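PDB 5HJQ: GTPase-activating protein skywalker from Drosophila melanogaster, which stimulates GTP hydrolysis by Rab35, thereby restraining endosomal sorting of synaptic vesicle proteins, and binds phosphoinositides through its TBC domain. Local coordinates for residues G219-K224 against I229-L234; P156-A161 against P189-S194; G133-M138 against V181-Y186; Q115-L120 against C293-G298. All coordinates share one frame; numbering follows the deposited sequence.

How the contacts relate
All four contacts lie in the all-helical TBC domain. Contact 4 spans the longest stretch, tying helix 113-122 to helix 284-297, and the other three fall between its segments in sequence. Contacts 2 and 3 cross along the chain, and contact 1 follows both. Contacts 1 and 2 have centres about 11 Å apart and are joined by a backbone hydrogen bond from Tyr193 N to Gln231 O. Contact 2 meets contact 3 where Phe158 and Pro156 rest on helix 171-187. Contact 1 reaches contact 4 through Leu220 and Phe295. Contacts 2 and 4 do not touch. The packing therefore runs from contact 3 through 2 and 1 to contact 4, which includes Glu297 of the inositol phosphate pocket.

Contact 1: residues G219-K224 against I229-L234; sequences GLVGSK and INQTKL
Gln231 reaches across to Val221 at a helix-loop-helix connection of the TBC domain, where helix 210-221 ends and helix 233-250 is about to begin. Its bond from CA to CB heads toward 219-224, and CB and CG act as a spacer. Beyond CG the chain is extended (chi2 162°), which carries the amide to the end of helix 210-221. CD packs on Val221 CG1 at 3.6 Å. OE1 lies near the same methyl. NE2 lies 3.3 Å from Val221 CG1 and donates to Val221 O at 2.7 Å. This bond is short but bent, with an N-H...O angle of 138°, and the donor is tilted out of the carbonyl plane. A second, weak bond from NE2 returns to Ile229 O, so the amide bridges both sides of the connection.

The apolar part lies beside it. Ile229 CD1 touches Val221 CG2 at 4.1 Å and also reaches Leu220 CB. Leu220 continues onto Phe295 and Ile229 onto Tyr294, both of helix 284-297. Thr232 caps the start of helix 233-250 through Gln235 N. One water joins the backbones: it donates to Leu220 O at 2.8 Å and accepts from Ile229 N at 2.9 Å.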
loop_
_atom_site.group_PDB
_atom_site.type_symbol
_atom_site.label_atom_id
_atom_site.label_comp_id
_atom_site.label_asym_id
_atom_site.label_seq_id
_atom_site.Cartn_x
_atom_site.Cartn_y
_atom_site.Cartn_z
ATOM N N GLY A 219 4.790 1.322 -14.231
ATOM C CA GLY A 219 5.219 2.676 -13.944
ATOM C C GLY A 219 5.812 2.749 -12.551
ATOM O O GLY A 219 6.943 3.202 -12.370
ATOM N N LEU A 220 5.044 2.290 -11.567
ATOM C CA LEU A 220 5.460 2.312 -10.164
ATOM C C LEU A 220 6.758 1.547 -9.910
ATOM O O LEU A 220 7.698 2.079 -9.318
ATOM C CB LEU A 220 4.354 1.735 -9.276
ATOM C CG LEU A 220 3.022 2.486 -9.276
ATOM C CD1 LEU A 220 2.081 1.925 -8.220
ATOM C CD2 LEU A 220 3.249 3.973 -9.061
ATOM N N VAL A 221 6.792 0.296 -10.353
ATOM C CA VAL A 221 7.938 -0.581 -10.144
ATOM C C VAL A 221 9.216 -0.036 -10.792
ATOM O O VAL A 221 10.309 -0.154 -10.232
ATOM C CB VAL A 221 7.632 -1.999 -10.684
ATOM C CG1 VAL A 221 8.904 -2.751 -11.041
ATOM C CG2 VAL A 221 6.795 -2.776 -9.677
ATOM N N GLY A 222 9.071 0.583 -11.958
ATOM C CA GLY A 222 10.213 1.098 -12.691
ATOM C C GLY A 222 10.597 2.525 -12.348
ATOM O O GLY A 222 11.522 3.077 -12.945
ATOM N N SER A 223 9.889 3.128 -11.396
ATOM C CA SER A 223 10.207 4.479 -10.941
ATOM C C SER A 223 11.659 4.570 -10.467
ATOM O O SER A 223 12.128 3.725 -9.706
ATOM C CB SER A 223 9.258 4.906 -9.822
ATOM O OG SER A 223 9.619 6.174 -9.305
ATOM N N LYS A 224 12.362 5.599 -10.931
ATOM C CA LYS A 224 13.797 5.719 -10.694
ATOM C C LYS A 224 14.115 6.683 -9.555
ATOM O O LYS A 224 15.144 6.552 -8.892
ATOM C CB LYS A 224 14.502 6.162 -11.978
ATOM C CG LYS A 224 13.671 5.933 -13.235
ATOM C CD LYS A 224 14.201 6.714 -14.433
ATOM C CE LYS A 224 13.315 6.502 -15.658
ATOM N NZ LYS A 224 13.177 5.066 -16.032
ATOM N N ILE A 229 7.218 0.262 -4.713
ATOM C CA ILE A 229 7.121 -1.169 -4.470
ATOM C C ILE A 229 8.511 -1.804 -4.365
ATOM O O ILE A 229 9.284 -1.788 -5.324
ATOM C CB ILE A 229 6.315 -1.860 -5.588
ATOM C CG1 ILE A 229 4.855 -1.399 -5.569
ATOM C CG2 ILE A 229 6.371 -3.359 -5.438
ATOM C CD1 ILE A 229 4.071 -1.823 -6.799
ATOM N N ASN A 230 8.830 -2.350 -3.196
ATOM C CA ASN A 230 10.125 -2.994 -2.995
ATOM C C ASN A 230 10.193 -4.319 -3.742
ATOM O O ASN A 230 9.233 -5.087 -3.739
ATOM C CB ASN A 230 10.400 -3.197 -1.507
ATOM C CG ASN A 230 10.658 -1.891 -0.785
ATOM O OD1 ASN A 230 10.234 -1.703 0.356
ATOM N ND2 ASN A 230 11.344 -0.969 -1.456
ATOM N N GLN A 231 11.335 -4.583 -4.372
ATOM C CA GLN A 231 11.436 -5.675 -5.333
ATOM C C GLN A 231 12.418 -6.780 -4.941
ATOM O O GLN A 231 12.339 -7.891 -5.469
ATOM C CB GLN A 231 11.812 -5.102 -6.698
ATOM C CG GLN A 231 10.727 -4.202 -7.278
ATOM C CD GLN A 231 11.239 -3.310 -8.387
ATOM O OE1 GLN A 231 12.089 -3.708 -9.185
ATOM N NE2 GLN A 231 10.734 -2.084 -8.432
ATOM N N THR A 232 13.335 -6.484 -4.024
ATOM C CA THR A 232 14.241 -7.506 -3.509
ATOM C C THR A 232 14.044 -7.682 -2.008
ATOM O O THR A 232 13.469 -6.821 -1.342
ATOM C CB THR A 232 15.722 -7.170 -3.790
ATOM O OG1 THR A 232 16.141 -6.082 -2.956
ATOM C CG2 THR A 232 15.927 -6.802 -5.252
ATOM N N LYS A 233 14.517 -8.803 -1.479
ATOM C CA LYS A 233 14.378 -9.087 -0.059
ATOM C C LYS A 233 15.247 -8.136 0.756
ATOM O O LYS A 233 14.914 -7.795 1.890
ATOM C CB LYS A 233 14.740 -10.544 0.226
ATOM C CG LYS A 233 14.512 -10.990 1.659
ATOM C CD LYS A 233 14.005 -12.432 1.711
ATOM C CE LYS A 233 14.511 -13.258 0.531
ATOM N NZ LYS A 233 13.704 -14.493 0.309
ATOM N N LEU A 234 16.349 -7.691 0.159
ATOM C CA LEU A 234 17.223 -6.715 0.798
ATOM C C LEU A 234 16.498 -5.387 0.969
ATOM O O LEU A 234 16.494 -4.813 2.056
ATOM C CB LEU A 234 18.505 -6.517 -0.014
ATOM C CG LEU A 234 19.520 -5.533 0.572
ATOM C CD1 LEU A 234 19.865 -5.913 2.001
ATOM C CD2 LEU A 234 20.771 -5.479 -0.286
HETATM O O HOH W 1 8.759 1.341 -6.857
#

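Contact 2: residues P156-A161 against P189-S194; sequences PAFVDA and PDITYS
Phe158 and Tyr193 bring their backbones to a CA-CA distance of 4.1 Å, where a type I beta turn from Pro156 to Val159 meets the irregular loop 189-194. Ser194 N donates to Phe158 O at 3.0 Å, with a nearly straight N-H...O angle of 164°. A CA-H...O contact from Phe158 CA to Thr192 O lies next to it.

The Phe158 side chain carries most of the packing. Its CG sits between the backbone N and the carbonyl carbon (chi1 67°), and CB lies against the Thr192 carbonyl. Ile191 CG2 stands over one face as a CH-pi contact, 3.9 Å from the ring centroid and shifted toward the CG side. Ser194 CB touches Phe158 CD1 at 4.0 Å, and Ser194 O lies at the ring edge. The hydroxyl of Ser194 is hydrogen-bonded to Asn230 O.

Tyr193 turns away from the turn, making a cation-pi contact with Lys233 and an edge-to-face one with His236, both of helix 233-250. Phe158 and Ile191 both pack on Leu197 of helix 197-204, while Pro156 leans on Val181 and Asn182. The two loops thus close over the end of helix 171-187 and the start of helix 197-204.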
loop_
_atom_site.group_PDB
_atom_site.type_symbol
_atom_site.label_atom_id
_atom_site.label_comp_id
_atom_site.label_asym_id
_atom_site.label_seq_id
_atom_site.Cartn_x
_atom_site.Cartn_y
_atom_site.Cartn_z
ATOM N N PRO A 156 4.458 -16.242 -9.823
ATOM C CA PRO A 156 5.917 -16.173 -9.700
ATOM C C PRO A 156 6.342 -16.131 -8.239
ATOM O O PRO A 156 5.585 -15.645 -7.400
ATOM C CB PRO A 156 6.278 -14.871 -10.419
ATOM C CG PRO A 156 5.008 -14.088 -10.469
ATOM C CD PRO A 156 3.909 -15.086 -10.553
ATOM N N ALA A 157 7.544 -16.623 -7.953
ATOM C CA ALA A 157 7.993 -16.837 -6.579
ATOM C C ALA A 157 8.107 -15.565 -5.740
ATOM O O ALA A 157 8.193 -15.646 -4.516
ATOM C CB ALA A 157 9.331 -17.563 -6.585
ATOM N N PHE A 158 8.108 -14.394 -6.370
ATOM C CA PHE A 158 8.290 -13.164 -5.603
ATOM C C PHE A 158 7.040 -12.794 -4.805
ATOM O O PHE A 158 7.097 -11.937 -3.923
ATOM C CB PHE A 158 8.720 -11.993 -6.510
ATOM C CG PHE A 158 7.675 -11.539 -7.504
ATOM C CD1 PHE A 158 6.580 -10.785 -7.099
ATOM C CD2 PHE A 158 7.824 -11.810 -8.855
ATOM C CE1 PHE A 158 5.637 -10.355 -8.011
ATOM C CE2 PHE A 158 6.884 -11.374 -9.771
ATOM C CZ PHE A 158 5.789 -10.651 -9.347
ATOM N N VAL A 159 5.915 -13.432 -5.110
ATOM C CA VAL A 159 4.686 -13.138 -4.386
ATOM C C VAL A 159 4.706 -13.805 -3.017
ATOM O O VAL A 159 5.274 -14.884 -2.847
ATOM C CB VAL A 159 3.422 -13.598 -5.159
ATOM C CG1 VAL A 159 3.390 -12.993 -6.557
ATOM C CG2 VAL A 159 3.351 -15.114 -5.226
ATOM N N ASP A 160 4.108 -13.141 -2.036
ATOM C CA ASP A 160 3.866 -13.758 -0.742
ATOM C C ASP A 160 2.606 -14.596 -0.878
ATOM O O ASP A 160 1.500 -14.057 -0.920
ATOM C CB ASP A 160 3.717 -12.697 0.353
ATOM C CG ASP A 160 3.661 -13.285 1.754
ATOM O OD1 ASP A 160 3.231 -14.444 1.919
ATOM O OD2 ASP A 160 4.044 -12.568 2.703
ATOM N N ALA A 161 2.782 -15.912 -0.953
ATOM C CA ALA A 161 1.666 -16.835 -1.137
ATOM C C ALA A 161 0.592 -16.630 -0.075
ATOM O O ALA A 161 -0.597 -16.827 -0.331
ATOM C CB ALA A 161 2.164 -18.271 -1.116
ATOM N N PRO A 189 12.559 -9.372 -14.564
ATOM C CA PRO A 189 13.209 -10.526 -13.934
ATOM C C PRO A 189 13.961 -10.174 -12.652
ATOM O O PRO A 189 14.303 -11.075 -11.887
ATOM C CB PRO A 189 14.179 -11.010 -15.016
ATOM C CG PRO A 189 14.495 -9.785 -15.798
ATOM C CD PRO A 189 13.226 -8.979 -15.818
ATOM N N ASP A 190 14.213 -8.889 -12.418
ATOM C CA ASP A 190 14.947 -8.467 -11.227
ATOM C C ASP A 190 14.069 -8.447 -9.979
ATOM O O ASP A 190 14.575 -8.359 -8.860
ATOM C CB ASP A 190 15.580 -7.087 -11.442
ATOM C CG ASP A 190 16.775 -7.132 -12.380
ATOM O OD1 ASP A 190 17.383 -8.216 -12.513
ATOM O OD2 ASP A 190 17.118 -6.087 -12.973
ATOM N N ILE A 191 12.755 -8.527 -10.166
ATOM C CA ILE A 191 11.850 -8.629 -9.029
ATOM C C ILE A 191 11.960 -10.027 -8.436
ATOM O O ILE A 191 11.486 -10.999 -9.027
ATOM C CB ILE A 191 10.389 -8.346 -9.415
ATOM C CG1 ILE A 191 10.278 -7.015 -10.160
ATOM C CG2 ILE A 191 9.502 -8.339 -8.175
ATOM C CD1 ILE A 191 8.851 -6.600 -10.442
ATOM N N THR A 192 12.598 -10.124 -7.273
ATOM C CA THR A 192 12.864 -11.412 -6.643
ATOM C C THR A 192 12.029 -11.612 -5.380
ATOM O O THR A 192 11.742 -12.741 -4.984
ATOM C CB THR A 192 14.353 -11.556 -6.295
ATOM O OG1 THR A 192 14.743 -10.496 -5.413
ATOM C CG2 THR A 192 15.198 -11.487 -7.559
ATOM N N TYR A 193 11.635 -10.508 -4.755
ATOM C CA TYR A 193 10.787 -10.569 -3.572
ATOM C C TYR A 193 9.954 -9.299 -3.455
ATOM O O TYR A 193 10.485 -8.219 -3.198
ATOM C CB TYR A 193 11.629 -10.777 -2.309
ATOM C CG TYR A 193 10.809 -10.992 -1.056
ATOM C CD1 TYR A 193 10.104 -12.175 -0.862
ATOM C CD2 TYR A 193 10.742 -10.020 -0.065
ATOM C CE1 TYR A 193 9.351 -12.381 0.279
ATOM C CE2 TYR A 193 9.991 -10.220 1.082
ATOM C CZ TYR A 193 9.299 -11.403 1.247
ATOM O OH TYR A 193 8.550 -11.611 2.382
ATOM N N SER A 194 8.648 -9.431 -3.650
ATOM C CA SER A 194 7.763 -8.276 -3.600
ATOM C C SER A 194 6.362 -8.657 -3.137
ATOM O O SER A 194 5.430 -8.698 -3.939
ATOM C CB SER A 194 7.697 -7.603 -4.970
ATOM O OG SER A 194 6.971 -6.393 -4.900
#

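Contact 3: residues G133-M138 against V181-Y186; sequences GFYWEM and VNVLGY
Val183 meets Tyr135 with both methyls and Met138 with CG1 alone. CG1 lies anti to the backbone N (chi1 169°) and meets Met138 CB at 3.6 Å. The same methyl is 3.9 Å from Tyr135 CE1. CG2 touches Tyr135 CE1 at 3.8 Å, so one corner of the tyrosine ring rests on the whole isopropyl group. One turn further on, Tyr186 approaches the sulfur of Met138. The bend of the methionine chain at chi2 (-70°) goes with SD lying 4.0 Å from Tyr186 CE2, and the two side chains cross at about a right angle. This is a Met-aromatic contact, with the sulfur 5.2 Å from the ring centroid in an oblique position.

The next shell fixes the two phenols. Tyr135 OH is hydrogen-bonded to Glu210 OE2, and its ring also meets Tyr214 of helix 210-221. Tyr186 OH is bonded to Gln141 OE1, one turn further along helix 134-143. Each hydroxyl is therefore tied to a partner beyond the apolar centre. On the far side of helix 171-187, Val181 and Leu184 face helix 197-204.

Helices 134-143 and 171-187 cross almost perpendicularly here. Their local axes come within 10.4 Å at an angle of 88°. This is orthogonal helix packing within the all-helical TBC fold, away from the inositol phosphate pocket.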
loop_
_atom_site.group_PDB
_atom_site.type_symbol
_atom_site.label_atom_id
_atom_site.label_comp_id
_atom_site.label_asym_id
_atom_site.label_seq_id
_atom_site.Cartn_x
_atom_site.Cartn_y
_atom_site.Cartn_z
ATOM N N GLY A 133 0.035 -1.627 -27.208
ATOM C CA GLY A 133 -0.528 -2.938 -26.943
ATOM C C GLY A 133 0.503 -3.885 -26.362
ATOM O O GLY A 133 0.333 -5.106 -26.401
ATOM N N PHE A 134 1.569 -3.307 -25.811
ATOM C CA PHE A 134 2.714 -4.057 -25.295
ATOM C C PHE A 134 2.322 -5.158 -24.315
ATOM O O PHE A 134 2.899 -6.246 -24.336
ATOM C CB PHE A 134 3.701 -3.098 -24.624
ATOM C CG PHE A 134 5.003 -3.736 -24.246
ATOM C CD1 PHE A 134 5.910 -4.117 -25.220
ATOM C CD2 PHE A 134 5.329 -3.944 -22.915
ATOM C CE1 PHE A 134 7.114 -4.703 -24.876
ATOM C CE2 PHE A 134 6.532 -4.527 -22.564
ATOM C CZ PHE A 134 7.426 -4.908 -23.546
ATOM N N TYR A 135 1.336 -4.875 -23.468
ATOM C CA TYR A 135 0.873 -5.843 -22.479
ATOM C C TYR A 135 0.452 -7.166 -23.108
ATOM O O TYR A 135 0.914 -8.231 -22.707
ATOM C CB TYR A 135 -0.297 -5.275 -21.675
ATOM C CG TYR A 135 -0.837 -6.245 -20.648
ATOM C CD1 TYR A 135 -0.029 -6.712 -19.620
ATOM C CD2 TYR A 135 -2.147 -6.705 -20.712
ATOM C CE1 TYR A 135 -0.508 -7.605 -18.677
ATOM C CE2 TYR A 135 -2.638 -7.599 -19.770
ATOM C CZ TYR A 135 -1.809 -8.044 -18.754
ATOM O OH TYR A 135 -2.277 -8.934 -17.812
ATOM N N TRP A 136 -0.423 -7.089 -24.103
ATOM C CA TRP A 136 -0.993 -8.285 -24.710
ATOM C C TRP A 136 0.043 -9.089 -25.486
ATOM O O TRP A 136 -0.085 -10.306 -25.624
ATOM C CB TRP A 136 -2.167 -7.899 -25.604
ATOM C CG TRP A 136 -3.238 -7.240 -24.808
ATOM C CD1 TRP A 136 -3.602 -5.926 -24.844
ATOM C CD2 TRP A 136 -4.055 -7.858 -23.809
ATOM N NE1 TRP A 136 -4.613 -5.692 -23.941
ATOM C CE2 TRP A 136 -4.907 -6.863 -23.294
ATOM C CE3 TRP A 136 -4.154 -9.160 -23.308
ATOM C CZ2 TRP A 136 -5.849 -7.130 -22.303
ATOM C CZ3 TRP A 136 -5.089 -9.423 -22.326
ATOM C CH2 TRP A 136 -5.926 -8.414 -21.835
ATOM N N GLU A 137 1.074 -8.412 -25.978
ATOM C CA GLU A 137 2.218 -9.108 -26.547
ATOM C C GLU A 137 2.854 -9.998 -25.484
ATOM O O GLU A 137 3.111 -11.179 -25.718
ATOM C CB GLU A 137 3.244 -8.119 -27.092
ATOM C CG GLU A 137 4.426 -8.784 -27.770
ATOM C CD GLU A 137 4.006 -9.649 -28.944
ATOM O OE1 GLU A 137 3.172 -9.187 -29.758
ATOM O OE2 GLU A 137 4.500 -10.793 -29.045
ATOM N N MET A 138 3.097 -9.414 -24.313
ATOM C CA MET A 138 3.641 -10.148 -23.176
ATOM C C MET A 138 2.718 -11.291 -22.765
ATOM O O MET A 138 3.173 -12.408 -22.519
ATOM C CB MET A 138 3.863 -9.210 -21.989
ATOM C CG MET A 138 4.821 -8.056 -22.250
ATOM S SD MET A 138 6.534 -8.587 -22.426
ATOM C CE MET A 138 6.693 -8.609 -24.210
ATOM N N VAL A 181 0.606 -10.321 -12.631
ATOM C CA VAL A 181 1.836 -10.557 -11.877
ATOM C C VAL A 181 2.737 -11.559 -12.601
ATOM O O VAL A 181 3.960 -11.500 -12.482
ATOM C CB VAL A 181 1.548 -11.055 -10.439
ATOM C CG1 VAL A 181 0.764 -10.010 -9.665
ATOM C CG2 VAL A 181 0.798 -12.377 -10.458
ATOM N N ASN A 182 2.130 -12.467 -13.361
ATOM C CA ASN A 182 2.892 -13.394 -14.189
ATOM C C ASN A 182 3.636 -12.646 -15.281
ATOM O O ASN A 182 4.813 -12.903 -15.533
ATOM C CB ASN A 182 1.978 -14.452 -14.809
ATOM C CG ASN A 182 1.889 -15.712 -13.967
ATOM O OD1 ASN A 182 2.540 -16.715 -14.260
ATOM N ND2 ASN A 182 1.080 -15.666 -12.916
ATOM N N VAL A 183 2.934 -11.717 -15.924
ATOM C CA VAL A 183 3.521 -10.880 -16.961
ATOM C C VAL A 183 4.642 -10.016 -16.393
ATOM O O VAL A 183 5.722 -9.921 -16.981
ATOM C CB VAL A 183 2.459 -9.975 -17.620
ATOM C CG1 VAL A 183 3.121 -8.930 -18.501
ATOM C CG2 VAL A 183 1.467 -10.812 -18.426
ATOM N N LEU A 184 4.382 -9.392 -15.248
ATOM C CA LEU A 184 5.378 -8.559 -14.582
ATOM C C LEU A 184 6.629 -9.362 -14.254
ATOM O O LEU A 184 7.741 -8.926 -14.547
ATOM C CB LEU A 184 4.797 -7.936 -13.314
ATOM C CG LEU A 184 3.936 -6.701 -13.593
ATOM C CD1 LEU A 184 3.292 -6.172 -12.325
ATOM C CD2 LEU A 184 4.770 -5.619 -14.263
ATOM N N GLY A 185 6.438 -10.542 -13.670
ATOM C CA GLY A 185 7.543 -11.434 -13.363
ATOM C C GLY A 185 8.320 -11.828 -14.606
ATOM O O GLY A 185 9.530 -12.055 -14.551
ATOM N N TYR A 186 7.621 -11.897 -15.733
ATOM C CA TYR A 186 8.232 -12.266 -17.005
ATOM C C TYR A 186 9.041 -11.125 -17.617
ATOM O O TYR A 186 10.107 -11.350 -18.190
ATOM C CB TYR A 186 7.152 -12.722 -17.989
ATOM C CG TYR A 186 7.648 -12.959 -19.399
ATOM C CD1 TYR A 186 8.552 -13.979 -19.681
ATOM C CD2 TYR A 186 7.192 -12.175 -20.455
ATOM C CE1 TYR A 186 8.995 -14.203 -20.976
ATOM C CE2 TYR A 186 7.626 -12.392 -21.753
ATOM C CZ TYR A 186 8.527 -13.406 -22.007
ATOM O OH TYR A 186 8.968 -13.627 -23.293
#

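Contact 4: residues Q115-L120 against C293-G298; sequences QLWPML and CYFHEG
Trp117 offers one face of its indole to the edge of Phe295. Phe295 CE2 stands over the ring system, 3.6 Å from Trp117 CD2. In this T-shaped, edge-to-face pair the planes meet at 77°, and the centroids of the six-membered indole ring and the Phe295 ring are 4.9 Å apart. Phe295 CG, anti to its carbonyl carbon (chi1 -70°), helps turn this edge to the indole. The indole is held in its rotation by a bond from NE1 to Asp292, and Phe207 makes a further edge-to-face contact.

One turn on from Trp117, Leu120 CB packs on Phe295 CB at 4.0 Å. Leu120 CD2 touches His296 ND1, also at 4.0 Å. Leu120 O and Phe295 O face each other as two acceptors; their donors are Gln123 NE2 and His124 NE2. Helices 113-122 and 284-297 run nearly parallel, with local axes 23° apart.

His296 is buried and gripped at both nitrogens, ND1 by Gln123 NE2 and NE2 by Lys94 O. Since ND1 accepts and NE2 donates, the imidazole is probably neutral. That would suit its place, with its side chain about 4 Å from that of Lys98, beside the inositol phosphate pocket, where Glu297 forms a salt bridge to Arg102 and touches the ligand.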
loop_
_atom_site.group_PDB
_atom_site.type_symbol
_atom_site.label_atom_id
_atom_site.label_comp_id
_atom_site.label_asym_id
_atom_site.label_seq_id
_atom_site.Cartn_x
_atom_site.Cartn_y
_atom_site.Cartn_z
ATOM N N GLN A 115 -9.917 7.340 -14.068
ATOM C CA GLN A 115 -9.063 8.276 -14.787
ATOM C C GLN A 115 -7.923 8.826 -13.927
ATOM O O GLN A 115 -6.810 9.011 -14.417
ATOM C CB GLN A 115 -9.896 9.439 -15.336
ATOM C CG GLN A 115 -10.747 9.085 -16.549
ATOM C CD GLN A 115 -11.480 10.287 -17.111
ATOM O OE1 GLN A 115 -11.044 10.891 -18.092
ATOM N NE2 GLN A 115 -12.600 10.641 -16.491
ATOM N N LEU A 116 -8.205 9.100 -12.656
ATOM C CA LEU A 116 -7.222 9.728 -11.772
ATOM C C LEU A 116 -5.991 8.854 -11.550
ATOM O O LEU A 116 -4.859 9.317 -11.689
ATOM C CB LEU A 116 -7.859 10.074 -10.422
ATOM C CG LEU A 116 -6.953 10.712 -9.365
ATOM C CD1 LEU A 116 -6.216 11.918 -9.928
ATOM C CD2 LEU A 116 -7.765 11.105 -8.137
ATOM N N TRP A 117 -6.215 7.588 -11.214
ATOM C CA TRP A 117 -5.113 6.693 -10.858
ATOM C C TRP A 117 -4.165 6.333 -12.012
ATOM O O TRP A 117 -2.951 6.313 -11.809
ATOM C CB TRP A 117 -5.661 5.413 -10.225
ATOM C CG TRP A 117 -6.069 5.589 -8.796
ATOM C CD1 TRP A 117 -6.120 6.758 -8.096
ATOM C CD2 TRP A 117 -6.465 4.558 -7.886
ATOM N NE1 TRP A 117 -6.529 6.520 -6.805
ATOM C CE2 TRP A 117 -6.747 5.177 -6.651
ATOM C CE3 TRP A 117 -6.613 3.174 -7.997
ATOM C CZ2 TRP A 117 -7.173 4.459 -5.537
ATOM C CZ3 TRP A 117 -7.027 2.462 -6.887
ATOM C CH2 TRP A 117 -7.306 3.105 -5.674
ATOM N N PRO A 118 -4.698 6.038 -13.219
ATOM C CA PRO A 118 -3.740 5.753 -14.298
ATOM C C PRO A 118 -2.822 6.930 -14.620
ATOM O O PRO A 118 -1.693 6.727 -15.070
ATOM C CB PRO A 118 -4.643 5.436 -15.491
ATOM C CG PRO A 118 -5.885 4.917 -14.880
ATOM C CD PRO A 118 -6.079 5.725 -13.630
ATOM N N MET A 119 -3.301 8.145 -14.382
ATOM C CA MET A 119 -2.497 9.336 -14.611
ATOM C C MET A 119 -1.424 9.514 -13.535
ATOM O O MET A 119 -0.261 9.781 -13.845
ATOM C CB MET A 119 -3.386 10.576 -14.664
ATOM C CG MET A 119 -2.612 11.864 -14.852
ATOM S SD MET A 119 -3.675 13.318 -14.955
ATOM C CE MET A 119 -4.437 13.308 -13.333
ATOM N N LEU A 120 -1.827 9.381 -12.274
ATOM C CA LEU A 120 -0.897 9.520 -11.151
ATOM C C LEU A 120 0.272 8.546 -11.269
ATOM O O LEU A 120 1.428 8.932 -11.104
ATOM C CB LEU A 120 -1.615 9.309 -9.816
ATOM C CG LEU A 120 -2.713 10.308 -9.444
ATOM C CD1 LEU A 120 -3.337 9.940 -8.106
ATOM C CD2 LEU A 120 -2.157 11.721 -9.410
ATOM N N CYS A 293 -3.203 9.092 -2.385
ATOM C CA CYS A 293 -2.014 9.883 -2.099
ATOM C C CYS A 293 -0.739 9.110 -2.417
ATOM O O CYS A 293 0.236 9.676 -2.916
ATOM C CB CYS A 293 -2.015 10.325 -0.636
ATOM S SG CYS A 293 -3.472 11.297 -0.169
ATOM N N TYR A 294 -0.767 7.810 -2.136
ATOM C CA TYR A 294 0.378 6.927 -2.351
ATOM C C TYR A 294 0.844 6.910 -3.804
ATOM O O TYR A 294 2.046 6.966 -4.074
ATOM C CB TYR A 294 0.025 5.509 -1.895
ATOM C CG TYR A 294 0.983 4.423 -2.343
ATOM C CD1 TYR A 294 2.202 4.235 -1.703
ATOM C CD2 TYR A 294 0.654 3.570 -3.393
ATOM C CE1 TYR A 294 3.073 3.243 -2.102
ATOM C CE2 TYR A 294 1.523 2.572 -3.801
ATOM C CZ TYR A 294 2.731 2.413 -3.141
ATOM O OH TYR A 294 3.616 1.429 -3.522
ATOM N N PHE A 295 -0.106 6.848 -4.736
ATOM C CA PHE A 295 0.215 6.808 -6.163
ATOM C C PHE A 295 0.814 8.125 -6.653
ATOM O O PHE A 295 1.274 8.220 -7.792
ATOM C CB PHE A 295 -1.030 6.474 -6.995
ATOM C CG PHE A 295 -1.507 5.059 -6.835
ATOM C CD1 PHE A 295 -0.602 4.028 -6.654
ATOM C CD2 PHE A 295 -2.860 4.760 -6.857
ATOM C CE1 PHE A 295 -1.034 2.724 -6.505
ATOM C CE2 PHE A 295 -3.299 3.455 -6.705
ATOM C CZ PHE A 295 -2.382 2.438 -6.524
ATOM N N HIS A 296 0.802 9.136 -5.791
ATOM C CA HIS A 296 1.339 10.448 -6.136
ATOM C C HIS A 296 2.640 10.732 -5.389
ATOM O O HIS A 296 3.612 11.211 -5.975
ATOM C CB HIS A 296 0.308 11.535 -5.827
ATOM C CG HIS A 296 0.713 12.906 -6.281
ATOM N ND1 HIS A 296 1.062 13.184 -7.584
ATOM C CD2 HIS A 296 0.816 14.072 -5.604
ATOM C CE1 HIS A 296 1.372 14.465 -7.690
ATOM N NE2 HIS A 296 1.230 15.026 -6.501
ATOM N N GLU A 297 2.652 10.430 -4.094
ATOM C CA GLU A 297 3.787 10.750 -3.235
ATOM C C GLU A 297 4.778 9.600 -3.121
ATOM O O GLU A 297 5.989 9.810 -3.159
ATOM C CB GLU A 297 3.300 11.146 -1.841
ATOM C CG GLU A 297 2.237 12.229 -1.838
ATOM C CD GLU A 297 1.928 12.732 -0.442
ATOM O OE1 GLU A 297 2.886 13.037 0.305
ATOM O OE2 GLU A 297 0.730 12.821 -0.093
ATOM N N GLY A 298 4.264 8.385 -2.969
ATOM C CA GLY A 298 5.122 7.224 -2.835
ATOM C C GLY A 298 4.977 6.537 -1.494
ATOM O O GLY A 298 3.981 6.725 -0.798
#